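Local structure of ethylbenzene dehydrogenase beta-subunit (Aromatoleum aromaticum, 2IVF) at residues G73-G78 and C154-C159; P259-Y264 and E299-P304; Q18-I23 and N269-P274. The protein is the ferredoxin-type subunit of a larger dehydrogenase and holds a series of iron-sulfur clusters, three SF4 and one F3S. All blocks are in the same frame, centred on the assembly; numbering follows the deposited sequence.

From the N terminus the chain first lays down 18-23, whose partner 269-274 arrives after 245 intervening residues, so contact 3 closes the longest loop. Contact 1 (73-78 with 154-159) is nested inside that loop. Contact 2 opens at 259-264, before contact 3 closes, and ends at 299-304, so these two cross, whereas contacts 1 and 2 follow in series. Contact 1 joins a short hairpin to a cluster-binding loop, contact 2 a helix end to a loop, and contact 3 two strands of one sheet. Their centres lie about 13 to 17 Å apart; Phe75 N meets Tyr264 O, and Phe302 packs on Tyr272, linking contact 2 to both others.

Contact 1. Residues G73-G78 and C154-C159; sequences GGFLRG and CTNPAC. With SF4 (iron/sulfur cluster), chain S.
Asn156 ND2 lies 3.2 Å from CE2 of Phe75, and its hydrogen-bonding partner is the backbone O of Gly265, which pins the amide beside the ring. The ring and amide planes are 18° apart, but ND2 stands obliquely to the ring, neither squarely above it nor in its plane. With CG of Asn156 anti to its backbone N (chi1 179°), the amide swings out toward the Phe75 ring, and the backbone of the same residue joins in: Asn156 O is 3.4 Å from Phe75 CE2. Below the amide the contact becomes apolar. Ala158 CB sits 3.7 Å from Phe75 CE2 and 4.0 Å from Gly74 CA, so one methyl fits against both the ring and the glycine backbone.

The far side of 154-159 faces the SF4 cluster. Cys154 SG binds iron FE3 at 2.3 Å and Cys159 SG binds FE2 at 2.2 Å, while Ala158 N approaches sulfide S4 to 3.5 Å. Cys151 and Cys194 line the same pocket, and the run Cys151, Cys154, Cys159, with Cys163 at the F3S cluster, resembles the bacterial ferredoxin cysteine motif, its middle gap two residues longer than the classical one. The loop therefore presents its cysteines to the metal and its Asn156 and Ala158 side chains to Phe75.

Pro157 is the N-cap of helix 158-162, whose first turn follows the loop. Strand 75-76 pairs antiparallel with 79-80, Gly74 bonds through its backbone to Gln81 and Ala193, and an aromatic side chain of another protein chain meets the Phe75 ring.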
loop_
_atom_site.group_PDB
_atom_site.type_symbol
_atom_site.label_atom_id
_atom_site.label_comp_id
_atom_site.label_asym_id
_atom_site.label_seq_id
_atom_site.Cartn_x
_atom_site.Cartn_y
_atom_site.Cartn_z
ATOM N N GLY B 73 -22.079 20.032 17.732
ATOM C CA GLY B 73 -21.682 21.184 16.937
ATOM C C GLY B 73 -22.660 21.431 15.807
ATOM O O GLY B 73 -23.715 20.796 15.718
ATOM N N GLY B 74 -22.321 22.371 14.944
ATOM C CA GLY B 74 -23.154 22.704 13.799
ATOM C C GLY B 74 -24.439 23.402 14.169
ATOM O O GLY B 74 -24.564 23.913 15.278
ATOM N N PHE B 75 -25.416 23.376 13.248
ATOM C CA PHE B 75 -26.688 24.059 13.436
ATOM C C PHE B 75 -27.884 23.121 13.116
ATOM O O PHE B 75 -27.823 22.367 12.158
ATOM C CB PHE B 75 -26.792 25.284 12.528
ATOM C CG PHE B 75 -25.655 26.262 12.636
ATOM C CD1 PHE B 75 -25.662 27.254 13.607
ATOM C CD2 PHE B 75 -24.628 26.252 11.698
ATOM C CE1 PHE B 75 -24.629 28.165 13.693
ATOM C CE2 PHE B 75 -23.601 27.179 11.752
ATOM C CZ PHE B 75 -23.593 28.138 12.769
ATOM N N LEU B 76 -28.966 23.209 13.907
ATOM C CA LEU B 76 -30.235 22.454 13.699
ATOM C C LEU B 76 -31.405 23.424 13.637
ATOM O O LEU B 76 -31.646 24.148 14.595
ATOM C CB LEU B 76 -30.481 21.503 14.869
ATOM C CG LEU B 76 -31.701 20.570 14.797
ATOM C CD1 LEU B 76 -31.213 19.159 14.467
ATOM C CD2 LEU B 76 -32.483 20.534 16.099
ATOM N N ARG B 77 -32.140 23.454 12.526
ATOM C CA ARG B 77 -33.154 24.479 12.342
ATOM C C ARG B 77 -32.459 25.823 12.407
ATOM O O ARG B 77 -33.044 26.807 12.837
ATOM C CB ARG B 77 -34.249 24.415 13.432
ATOM C CG ARG B 77 -34.718 22.991 13.803
ATOM C CD ARG B 77 -35.683 22.968 15.013
ATOM N NE ARG B 77 -35.598 21.677 15.710
ATOM C CZ ARG B 77 -36.496 21.222 16.581
ATOM N NH1 ARG B 77 -37.585 21.927 16.872
ATOM N NH2 ARG B 77 -36.310 20.035 17.154
ATOM N N GLY B 78 -31.193 25.857 12.009
ATOM C CA GLY B 78 -30.380 27.045 12.207
ATOM C C GLY B 78 -30.104 27.396 13.665
ATOM O O GLY B 78 -29.750 28.533 13.974
ATOM N N CYS B 154 -17.058 25.662 4.651
ATOM C CA CYS B 154 -18.465 25.904 4.674
ATOM C C CYS B 154 -18.865 27.326 4.333
ATOM O O CYS B 154 -18.136 28.300 4.583
ATOM C CB CYS B 154 -18.993 25.522 6.058
ATOM S SG CYS B 154 -18.606 23.819 6.488
ATOM N N THR B 155 -20.059 27.435 3.778
ATOM C CA THR B 155 -20.676 28.749 3.507
ATOM C C THR B 155 -21.189 29.369 4.787
ATOM O O THR B 155 -21.173 30.592 4.950
ATOM C CB THR B 155 -21.855 28.552 2.542
ATOM O OG1 THR B 155 -21.364 27.979 1.327
ATOM C CG2 THR B 155 -22.561 29.852 2.255
ATOM N N ASN B 156 -21.662 28.528 5.715
ATOM C CA ASN B 156 -22.092 29.018 7.018
ATOM C C ASN B 156 -21.307 28.309 8.113
ATOM O O ASN B 156 -21.858 27.456 8.810
ATOM C CB ASN B 156 -23.569 28.806 7.201
ATOM C CG ASN B 156 -24.048 29.274 8.554
ATOM O OD1 ASN B 156 -23.604 30.314 9.035
ATOM N ND2 ASN B 156 -24.930 28.481 9.209
ATOM N N PRO B 157 -20.004 28.627 8.236
ATOM C CA PRO B 157 -19.100 27.860 9.094
ATOM C C PRO B 157 -19.413 28.018 10.569
ATOM O O PRO B 157 -19.549 29.151 11.071
ATOM C CB PRO B 157 -17.703 28.381 8.747
ATOM C CG PRO B 157 -17.890 29.606 7.980
ATOM C CD PRO B 157 -19.327 29.712 7.519
ATOM N N ALA B 158 -19.571 26.889 11.244
ATOM C CA ALA B 158 -19.932 26.904 12.651
ATOM C C ALA B 158 -18.714 27.267 13.488
ATOM O O ALA B 158 -18.847 27.933 14.497
ATOM C CB ALA B 158 -20.506 25.598 13.066
ATOM N N CYS B 159 -17.552 26.854 13.037
ATOM C CA CYS B 159 -16.289 27.166 13.683
ATOM C C CYS B 159 -16.106 28.662 13.843
ATOM O O CYS B 159 -15.797 29.156 14.927
ATOM C CB CYS B 159 -15.175 26.563 12.855
ATOM S SG CYS B 159 -15.079 27.110 11.110
HETATM FE FE1 SF4 S . -15.841 22.677 10.217
HETATM FE FE2 SF4 S . -15.478 25.268 9.939
HETATM FE FE3 SF4 S . -17.015 23.896 8.126
HETATM FE FE4 SF4 S . -14.301 23.500 8.157
HETATM S S1 SF4 S . -15.419 25.458 7.640
HETATM S S2 SF4 S . -15.949 21.885 8.096
HETATM S S3 SF4 S . -13.848 23.761 10.361
HETATM S S4 SF4 S . -17.509 24.261 10.348
#

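Contact 2. Residues P259-Y264 and E299-P304; sequences PLHAEY and EGLFGP
The backbone bond from His261 N to Leu301 O is the direct polar link: it measures 2.8 Å and is almost straight at 174° at the hydrogen. Two CA-H...O contacts flank it. Leu301 O also receives Leu260 CA, and Pro259 O receives Phe302 CA at 3.5 Å, so the loop backbone lies against the last helical turn through three neighbouring contacts. Pro259 O additionally sits in the plane of the Phe302 ring, at its edge.

Among side-chain polar interactions, His261 ND1 donates to Glu263 OE2 at 2.8 Å. The carboxylate oxygen is met on its syn side, 30° out of the carboxylate plane, after the Glu263 chain folds back at chi2 (-78°). The other imidazole nitrogen, NE2, is hydrogen-bonded to Glu69, so a carboxylate at each nitrogen may favour the protonated ring. Tyr264 OH sits over the centre of one imidazole face and covers it. Water 1 lies 2.7 Å from Glu263 OE1 and 3.2 Å from Gly300 O, though it has more acceptors within range than protons to give.

Side-chain packing completes the joint. One methyl of Leu301, CD2, rests against the imidazole ring, 3.6 Å from His261 NE2. The apolar pairs are made by leucine and phenylalanine: Leu301 CD2 touches Leu260 CD1 at 4.0 Å, and that same Leu260 methyl reaches Phe302 CE1, at 4.0 Å, while Leu301 CB covers the centre of one Phe302 face.

Gly303, at positive phi, leaves the helix, and its N bonds Glu299 O. This is the usual glycine-terminated C-terminal end of a helix, with one of its late carbonyls, Leu301 O, taking an N-H from the neighbouring loop.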
loop_
_atom_site.group_PDB
_atom_site.type_symbol
_atom_site.label_atom_id
_atom_site.label_comp_id
_atom_site.label_asym_id
_atom_site.label_seq_id
_atom_site.Cartn_x
_atom_site.Cartn_y
_atom_site.Cartn_z
ATOM N N PRO B 259 -23.466 16.953 -0.754
ATOM C CA PRO B 259 -22.800 17.341 0.452
ATOM C C PRO B 259 -22.851 16.306 1.531
ATOM O O PRO B 259 -23.831 15.548 1.659
ATOM C CB PRO B 259 -23.587 18.581 0.914
ATOM C CG PRO B 259 -24.914 18.399 0.391
ATOM C CD PRO B 259 -24.708 17.709 -0.956
ATOM N N LEU B 260 -21.797 16.271 2.325
ATOM C CA LEU B 260 -21.776 15.374 3.462
ATOM C C LEU B 260 -22.496 16.024 4.666
ATOM O O LEU B 260 -22.144 17.121 5.131
ATOM C CB LEU B 260 -20.329 14.927 3.777
ATOM C CG LEU B 260 -20.091 14.106 5.065
ATOM C CD1 LEU B 260 -20.695 12.722 4.948
ATOM C CD2 LEU B 260 -18.559 14.020 5.393
ATOM N N HIS B 261 -23.541 15.372 5.152
ATOM C CA HIS B 261 -24.226 15.820 6.352
ATOM C C HIS B 261 -24.669 17.299 6.261
ATOM O O HIS B 261 -24.429 18.083 7.171
ATOM C CB HIS B 261 -23.345 15.607 7.592
ATOM C CG HIS B 261 -23.258 14.177 8.066
ATOM N ND1 HIS B 261 -24.370 13.420 8.381
ATOM C CD2 HIS B 261 -22.190 13.407 8.343
ATOM C CE1 HIS B 261 -23.977 12.236 8.825
ATOM N NE2 HIS B 261 -22.658 12.201 8.794
ATOM N N ALA B 262 -25.339 17.664 5.174
ATOM C CA ALA B 262 -25.879 19.016 5.005
ATOM C C ALA B 262 -26.829 19.390 6.152
ATOM O O ALA B 262 -27.062 20.594 6.404
ATOM C CB ALA B 262 -26.594 19.124 3.682
ATOM N N GLU B 263 -27.415 18.374 6.811
ATOM C CA GLU B 263 -28.321 18.623 7.942
ATOM C C GLU B 263 -27.621 19.239 9.142
ATOM O O GLU B 263 -28.284 19.743 10.032
ATOM C CB GLU B 263 -29.114 17.389 8.386
ATOM C CG GLU B 263 -28.337 16.335 9.123
ATOM C CD GLU B 263 -27.484 15.459 8.224
ATOM O OE1 GLU B 263 -27.389 15.695 6.993
ATOM O OE2 GLU B 263 -26.918 14.489 8.758
ATOM N N TYR B 264 -26.295 19.208 9.152
ATOM C CA TYR B 264 -25.523 19.922 10.159
ATOM C C TYR B 264 -25.552 21.441 10.025
ATOM O O TYR B 264 -25.061 22.161 10.930
ATOM C CB TYR B 264 -24.080 19.433 10.182
ATOM C CG TYR B 264 -23.848 17.982 10.549
ATOM C CD1 TYR B 264 -24.855 17.161 11.048
ATOM C CD2 TYR B 264 -22.596 17.445 10.438
ATOM C CE1 TYR B 264 -24.593 15.832 11.386
ATOM C CE2 TYR B 264 -22.335 16.142 10.765
ATOM C CZ TYR B 264 -23.333 15.338 11.250
ATOM O OH TYR B 264 -23.025 14.017 11.555
ATOM N N GLU B 299 -28.250 7.797 2.295
ATOM C CA GLU B 299 -29.070 8.973 2.591
ATOM C C GLU B 299 -28.655 9.621 3.909
ATOM O O GLU B 299 -28.754 10.840 4.056
ATOM C CB GLU B 299 -30.565 8.641 2.680
ATOM C CG GLU B 299 -31.201 8.323 1.347
ATOM C CD GLU B 299 -32.642 7.926 1.453
ATOM O OE1 GLU B 299 -33.072 7.544 2.550
ATOM O OE2 GLU B 299 -33.341 7.993 0.421
ATOM N N GLY B 300 -28.192 8.822 4.861
ATOM C CA GLY B 300 -27.765 9.360 6.122
ATOM C C GLY B 300 -26.586 10.300 5.953
ATOM O O GLY B 300 -26.477 11.302 6.688
ATOM N N LEU B 301 -25.720 9.990 4.983
ATOM C CA LEU B 301 -24.543 10.768 4.703
ATOM C C LEU B 301 -24.778 11.873 3.695
ATOM O O LEU B 301 -24.279 12.972 3.860
ATOM C CB LEU B 301 -23.467 9.871 4.137
ATOM C CG LEU B 301 -22.885 8.842 5.097
ATOM C CD1 LEU B 301 -21.748 8.159 4.431
ATOM C CD2 LEU B 301 -22.499 9.519 6.450
ATOM N N PHE B 302 -25.520 11.590 2.641
ATOM C CA PHE B 302 -25.559 12.501 1.493
ATOM C C PHE B 302 -26.918 13.045 1.156
ATOM O O PHE B 302 -27.058 13.780 0.170
ATOM C CB PHE B 302 -24.951 11.805 0.277
ATOM C CG PHE B 302 -23.587 11.284 0.531
ATOM C CD1 PHE B 302 -22.581 12.137 0.915
ATOM C CD2 PHE B 302 -23.318 9.914 0.449
ATOM C CE1 PHE B 302 -21.325 11.646 1.183
ATOM C CE2 PHE B 302 -22.090 9.430 0.711
ATOM C CZ PHE B 302 -21.072 10.308 1.078
ATOM N N GLY B 303 -27.912 12.730 1.976
ATOM C CA GLY B 303 -29.229 13.296 1.861
ATOM C C GLY B 303 -30.191 12.555 0.959
ATOM O O GLY B 303 -29.840 11.531 0.363
ATOM N N PRO B 304 -31.396 13.113 0.798
ATOM C CA PRO B 304 -32.505 12.493 0.084
ATOM C C PRO B 304 -32.317 12.410 -1.425
ATOM O O PRO B 304 -33.089 11.740 -2.074
ATOM C CB PRO B 304 -33.676 13.449 0.350
ATOM C CG PRO B 304 -33.015 14.784 0.533
ATOM C CD PRO B 304 -31.767 14.457 1.302
HETATM O O HOH W 1 -27.150 13.926 5.029
#

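Contact 3. Residues Q18-I23 and N269-P274; sequences QLVTVI and NIYYVP
A parallel beta ladder joins strands 19-23 and 270-273, the central pair of a mixed four-stranded sheet, with axes 4.6 Å apart and only 18° from parallel. Tyr271 is gripped from both ends of its backbone: its N donates to Thr21 O at 2.9 Å and its O accepts Ile23 N at 2.8 Å. Val273 N continues the ladder to Ile23 O at 3.0 Å, while Thr21 N to Asn269 O is weak. At that end, where the direct bond is weak, water 2 donates to both Leu19 O and Asn269 O, bridging the strands. The amides of Gln18 and Asn269 stack there, their planes 15° apart, and Gln18 NE2 is held by Leu19 O while its OE1 is hydrogen-bonded to Lys170.

Ile23 CG1 is anti to the carbonyl carbon (chi1 -58°), which sends CD1 across to Ile270 CG2 at 3.8 Å and Tyr272 CE2 at 3.7 Å. On the face of Val22 and Tyr271, Val20 CG1 instead comes to the edge of the Tyr271 ring, 4.1 Å from CE1, and Val22 CG1 meets Val273 CG2.

Helix 246-253 covers the face carrying Val20, Val22 and Tyr271. The other face packs on strand 141-149, where Tyr272 OH bonds Ala148 O, and the Ile23 side chain comes about 5 Å from an SF4 cluster. Strands 235-239 and 258-259, both antiparallel to their neighbours, flank the pair.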
loop_
_atom_site.group_PDB
_atom_site.type_symbol
_atom_site.label_atom_id
_atom_site.label_comp_id
_atom_site.label_asym_id
_atom_site.label_seq_id
_atom_site.Cartn_x
_atom_site.Cartn_y
_atom_site.Cartn_z
ATOM N N GLN B 18 -16.331 30.546 -4.181
ATOM C CA GLN B 18 -16.145 29.426 -3.299
ATOM C C GLN B 18 -15.415 28.324 -4.037
ATOM O O GLN B 18 -15.938 27.790 -5.025
ATOM C CB GLN B 18 -17.494 28.890 -2.863
ATOM C CG GLN B 18 -17.422 27.718 -1.916
ATOM C CD GLN B 18 -16.784 28.054 -0.578
ATOM O OE1 GLN B 18 -17.245 28.950 0.133
ATOM N NE2 GLN B 18 -15.726 27.321 -0.213
ATOM N N LEU B 19 -14.234 27.999 -3.536
ATOM C CA LEU B 19 -13.523 26.820 -3.963
ATOM C C LEU B 19 -14.217 25.594 -3.436
ATOM O O LEU B 19 -14.612 25.545 -2.288
ATOM C CB LEU B 19 -12.065 26.869 -3.497
ATOM C CG LEU B 19 -11.150 27.877 -4.225
ATOM C CD1 LEU B 19 -9.728 28.011 -3.603
ATOM C CD2 LEU B 19 -11.034 27.492 -5.680
ATOM N N VAL B 20 -14.369 24.612 -4.305
ATOM C CA VAL B 20 -14.997 23.354 -3.957
ATOM C C VAL B 20 -14.214 22.185 -4.497
ATOM O O VAL B 20 -13.435 22.305 -5.466
ATOM C CB VAL B 20 -16.446 23.254 -4.450
ATOM C CG1 VAL B 20 -17.272 24.542 -4.075
ATOM C CG2 VAL B 20 -16.490 22.967 -5.880
ATOM N N THR B 21 -14.389 21.053 -3.803
ATOM C CA THR B 21 -13.847 19.805 -4.229
ATOM C C THR B 21 -15.010 18.841 -4.416
ATOM O O THR B 21 -15.986 18.840 -3.657
ATOM C CB THR B 21 -12.869 19.219 -3.183
ATOM O OG1 THR B 21 -11.653 20.013 -3.117
ATOM C CG2 THR B 21 -12.507 17.774 -3.562
ATOM N N VAL B 22 -14.922 18.047 -5.446
ATOM C CA VAL B 22 -15.820 16.921 -5.632
ATOM C C VAL B 22 -14.985 15.651 -5.427
ATOM O O VAL B 22 -13.862 15.533 -5.939
ATOM C CB VAL B 22 -16.435 16.897 -7.032
ATOM C CG1 VAL B 22 -17.076 15.530 -7.347
ATOM C CG2 VAL B 22 -17.450 18.059 -7.160
ATOM N N ILE B 23 -15.533 14.695 -4.690
ATOM C CA ILE B 23 -14.837 13.412 -4.439
ATOM C C ILE B 23 -15.735 12.297 -4.904
ATOM O O ILE B 23 -16.866 12.197 -4.455
ATOM C CB ILE B 23 -14.569 13.226 -2.930
ATOM C CG1 ILE B 23 -13.726 14.420 -2.432
ATOM C CG2 ILE B 23 -13.994 11.809 -2.616
ATOM C CD1 ILE B 23 -13.341 14.413 -0.932
ATOM N N ASN B 269 -18.837 22.630 1.407
ATOM C CA ASN B 269 -18.439 22.803 0.031
ATOM C C ASN B 269 -17.439 21.769 -0.443
ATOM O O ASN B 269 -16.613 22.012 -1.302
ATOM C CB ASN B 269 -17.958 24.226 -0.188
ATOM C CG ASN B 269 -19.048 25.212 -0.010
ATOM O OD1 ASN B 269 -19.000 26.105 0.873
ATOM N ND2 ASN B 269 -20.073 25.081 -0.822
ATOM N N ILE B 270 -17.551 20.580 0.122
ATOM C CA ILE B 270 -17.095 19.383 -0.543
ATOM C C ILE B 270 -18.320 18.545 -0.936
ATOM O O ILE B 270 -19.283 18.455 -0.173
ATOM C CB ILE B 270 -16.175 18.600 0.359
ATOM C CG1 ILE B 270 -14.919 19.478 0.640
ATOM C CG2 ILE B 270 -15.779 17.257 -0.317
ATOM C CD1 ILE B 270 -13.950 18.822 1.659
ATOM N N TYR B 271 -18.270 17.941 -2.127
ATOM C CA TYR B 271 -19.409 17.215 -2.664
ATOM C C TYR B 271 -18.956 15.856 -3.128
ATOM O O TYR B 271 -17.907 15.718 -3.740
ATOM C CB TYR B 271 -20.085 18.000 -3.777
ATOM C CG TYR B 271 -20.500 19.380 -3.344
ATOM C CD1 TYR B 271 -19.582 20.432 -3.312
ATOM C CD2 TYR B 271 -21.818 19.647 -2.971
ATOM C CE1 TYR B 271 -19.977 21.707 -2.884
ATOM C CE2 TYR B 271 -22.204 20.887 -2.541
ATOM C CZ TYR B 271 -21.299 21.916 -2.516
ATOM O OH TYR B 271 -21.784 23.115 -2.100
ATOM N N TYR B 272 -19.785 14.872 -2.854
ATOM C CA TYR B 272 -19.431 13.483 -3.032
ATOM C C TYR B 272 -20.360 12.822 -4.043
ATOM O O TYR B 272 -21.567 13.012 -3.999
ATOM C CB TYR B 272 -19.576 12.746 -1.707
ATOM C CG TYR B 272 -18.559 13.156 -0.693
ATOM C CD1 TYR B 272 -18.795 14.256 0.141
ATOM C CD2 TYR B 272 -17.394 12.424 -0.511
ATOM C CE1 TYR B 272 -17.866 14.620 1.085
ATOM C CE2 TYR B 272 -16.444 12.801 0.397
ATOM C CZ TYR B 272 -16.681 13.889 1.196
ATOM O OH TYR B 272 -15.763 14.253 2.140
ATOM N N VAL B 273 -19.771 12.131 -5.011
ATOM C CA VAL B 273 -20.530 11.219 -5.902
ATOM C C VAL B 273 -20.698 9.919 -5.119
ATOM O O VAL B 273 -19.704 9.243 -4.764
ATOM C CB VAL B 273 -19.828 10.941 -7.242
ATOM C CG1 VAL B 273 -20.744 10.122 -8.150
ATOM C CG2 VAL B 273 -19.417 12.277 -7.935
ATOM N N PRO B 274 -21.956 9.561 -4.819
ATOM C CA PRO B 274 -22.143 8.410 -3.959
ATOM C C PRO B 274 -21.812 7.117 -4.706
ATOM O O PRO B 274 -21.922 7.047 -5.951
ATOM C CB PRO B 274 -23.633 8.497 -3.588
ATOM C CG PRO B 274 -24.290 9.158 -4.722
ATOM C CD PRO B 274 -23.253 10.173 -5.195
HETATM O O HOH W 2 -14.116 23.462 -0.523
#